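Long-range contact in putative ABC transporter subunit, substrate-binding component (Rhodopseudomonas palustris, PDB 4EVR), which probably serves as the periplasmic substrate-binding component of an ABC transporter, here holding benzoic acid between its two lobes: residues V155-K160 / D208-F213. Residues are numbered along the deposited sequence; the frame is centred on the assembly and turned at random.
With BEZ (benzoic acid), chain B.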
loop_
_atom_site.group_PDB
_atom_site.type_symbol
_atom_site.label_atom_id
_atom_site.label_comp_id
_atom_site.label_asym_id
_atom_site.label_seq_id
_atom_site.Cartn_x
_atom_site.Cartn_y
_atom_site.Cartn_z
ATOM N N VAL A 155 12.703 -19.132 2.836
ATOM C CA VAL A 155 11.705 -19.606 1.906
ATOM C C VAL A 155 10.762 -18.437 1.735
ATOM O O VAL A 155 10.400 -17.854 2.745
ATOM C CB VAL A 155 10.961 -20.885 2.408
ATOM C CG1 VAL A 155 9.645 -21.108 1.670
ATOM C CG2 VAL A 155 11.855 -22.097 2.293
ATOM N N THR A 156 10.394 -18.057 0.498
ATOM C CA THR A 156 9.381 -16.991 0.283
ATOM C C THR A 156 8.036 -17.642 -0.061
ATOM O O THR A 156 7.984 -18.779 -0.591
ATOM C CB THR A 156 9.808 -15.982 -0.779
ATOM O OG1 THR A 156 9.678 -16.559 -2.076
ATOM C CG2 THR A 156 11.247 -15.486 -0.555
ATOM N N VAL A 157 6.949 -16.993 0.319
ATOM C CA VAL A 157 5.612 -17.497 0.022
ATOM C C VAL A 157 4.745 -16.287 -0.361
ATOM O O VAL A 157 4.649 -15.349 0.413
ATOM C CB VAL A 157 4.915 -18.302 1.135
ATOM C CG1 VAL A 157 3.640 -19.004 0.568
ATOM C CG2 VAL A 157 5.831 -19.313 1.721
ATOM N N THR A 158 4.079 -16.318 -1.503
ATOM C CA THR A 158 3.192 -15.208 -1.874
ATOM C C THR A 158 2.239 -15.644 -2.975
ATOM O O THR A 158 2.285 -16.773 -3.410
ATOM C CB THR A 158 4.026 -13.971 -2.321
ATOM O OG1 THR A 158 3.196 -12.825 -2.432
ATOM C CG2 THR A 158 4.739 -14.180 -3.590
ATOM N N TRP A 159 1.436 -14.710 -3.458
ATOM C CA TRP A 159 0.540 -14.917 -4.603
ATOM C C TRP A 159 1.277 -14.655 -5.934
ATOM O O TRP A 159 2.206 -13.795 -6.015
ATOM C CB TRP A 159 -0.663 -13.979 -4.502
ATOM C CG TRP A 159 -1.709 -14.448 -3.520
ATOM C CD1 TRP A 159 -2.298 -15.672 -3.482
ATOM C CD2 TRP A 159 -2.422 -13.636 -2.578
ATOM N NE1 TRP A 159 -3.360 -15.660 -2.607
ATOM C CE2 TRP A 159 -3.453 -14.422 -2.038
ATOM C CE3 TRP A 159 -2.302 -12.295 -2.156
ATOM C CZ2 TRP A 159 -4.324 -13.938 -1.040
ATOM C CZ3 TRP A 159 -3.192 -11.799 -1.246
ATOM C CH2 TRP A 159 -4.184 -12.618 -0.676
ATOM N N LYS A 160 0.869 -15.405 -6.974
ATOM C CA LYS A 160 1.443 -15.315 -8.345
ATOM C C LYS A 160 0.877 -14.135 -9.122
ATOM O O LYS A 160 -0.005 -14.278 -9.991
ATOM C CB LYS A 160 1.210 -16.588 -9.119
ATOM C CG LYS A 160 2.176 -16.750 -10.279
ATOM C CD LYS A 160 2.047 -18.173 -10.891
ATOM C CE LYS A 160 3.080 -18.482 -11.947
ATOM N NZ LYS A 160 3.053 -17.497 -13.053
ATOM N N ASP A 208 15.576 -20.861 8.117
ATOM C CA ASP A 208 15.615 -20.200 9.423
ATOM C C ASP A 208 14.576 -19.055 9.474
ATOM O O ASP A 208 14.456 -18.404 10.501
ATOM C CB ASP A 208 17.021 -19.696 9.812
ATOM C CG ASP A 208 17.709 -18.686 8.914
ATOM O OD1 ASP A 208 17.045 -18.115 8.033
ATOM O OD2 ASP A 208 18.897 -18.397 9.150
ATOM N N CYS A 209 13.898 -18.773 8.345
ATOM C CA CYS A 209 12.850 -17.750 8.266
ATOM C C CYS A 209 12.004 -17.949 7.059
ATOM O O CYS A 209 12.439 -18.559 6.101
ATOM C CB CYS A 209 13.445 -16.334 8.255
ATOM S SG CYS A 209 14.552 -16.021 6.851
ATOM N N VAL A 210 10.787 -17.401 7.115
ATOM C CA VAL A 210 9.830 -17.323 6.033
ATOM C C VAL A 210 9.494 -15.840 5.795
ATOM O O VAL A 210 9.250 -15.105 6.756
ATOM C CB VAL A 210 8.540 -18.137 6.335
ATOM C CG1 VAL A 210 7.465 -17.827 5.311
ATOM C CG2 VAL A 210 8.858 -19.622 6.354
ATOM N N TYR A 211 9.531 -15.424 4.533
ATOM C CA TYR A 211 9.133 -14.095 4.054
ATOM C C TYR A 211 7.890 -14.315 3.288
ATOM O O TYR A 211 7.943 -15.035 2.300
ATOM C CB TYR A 211 10.224 -13.523 3.180
ATOM C CG TYR A 211 9.888 -12.229 2.516
ATOM C CD1 TYR A 211 10.082 -11.022 3.169
ATOM C CD2 TYR A 211 9.391 -12.200 1.223
ATOM C CE1 TYR A 211 9.807 -9.806 2.538
ATOM C CE2 TYR A 211 9.091 -10.994 0.585
ATOM C CZ TYR A 211 9.337 -9.795 1.235
ATOM O OH TYR A 211 9.136 -8.591 0.591
ATOM N N ALA A 212 6.768 -13.742 3.725
ATOM C CA ALA A 212 5.500 -13.910 3.091
ATOM C C ALA A 212 4.898 -12.570 2.728
ATOM O O ALA A 212 4.945 -11.649 3.541
ATOM C CB ALA A 212 4.517 -14.619 4.006
ATOM N N PHE A 213 4.348 -12.462 1.531
ATOM C CA PHE A 213 3.481 -11.359 1.201
ATOM C C PHE A 213 2.074 -11.918 0.966
ATOM O O PHE A 213 1.794 -12.669 -0.014
ATOM C CB PHE A 213 3.957 -10.511 0.010
ATOM C CG PHE A 213 2.860 -9.556 -0.475
ATOM C CD1 PHE A 213 2.288 -8.640 0.394
ATOM C CD2 PHE A 213 2.212 -9.764 -1.710
ATOM C CE1 PHE A 213 1.216 -7.829 -0.018
ATOM C CE2 PHE A 213 1.112 -9.009 -2.073
ATOM C CZ PHE A 213 0.571 -8.100 -1.212
HETATM C C BEZ B . -0.472 -4.706 -4.552
HETATM O O1 BEZ B . 0.230 -3.774 -5.044
HETATM O O2 BEZ B . -1.075 -5.566 -5.253
HETATM C C1 BEZ B . -0.733 -4.763 -3.082
HETATM C C2 BEZ B . -1.903 -5.371 -2.596
HETATM C C3 BEZ B . -2.150 -5.416 -1.226
HETATM C C4 BEZ B . -1.165 -4.887 -0.380
HETATM C C5 BEZ B . 0.002 -4.285 -0.880
HETATM C C6 BEZ B . 0.222 -4.194 -2.226
#
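At the C-terminal end of this strand pair a side-chain hydroxyl takes over from the backbone: Thr158 OG1 donates to Phe213 O at 2.8 Å, whereas Trp159 N stays 4.0 Å from Phe213 O, too far to bond. With chi1 at -169°, opposite the main-chain nitrogen, the hydroxyl of Thr158 points to the neighbouring strand; it approaches Phe213 O well off the line of the carbonyl (C=O...O angle 126°) and also sits at the edge of the Phe213 ring, 3.3 Å from Phe213 CD2. The far edge of that ring reaches the ligand, with Phe213 CZ 3.7 Å from C4 of benzoic acid. Toward the N-terminal end the strands pair in parallel: Tyr211 N binds Val155 O, and Val157 O accepts from Phe213 N at 3.1 Å, while Val157 N donates to Tyr211 O. Thr156, Thr158, Tyr211 and Phe213 lie on one face, where all but Thr158 touch helix 162-177; Val155, Val157 and Val210 pack against helix 196-205 on the other. Strands 153-159 and 209-213 are neighbours in the mixed sheet of one lobe of this type I periplasmic-binding-protein fold. The threonine bond satisfies the buried carbonyl of Phe213, consistent with a fixed backbone beside the benzoic acid site.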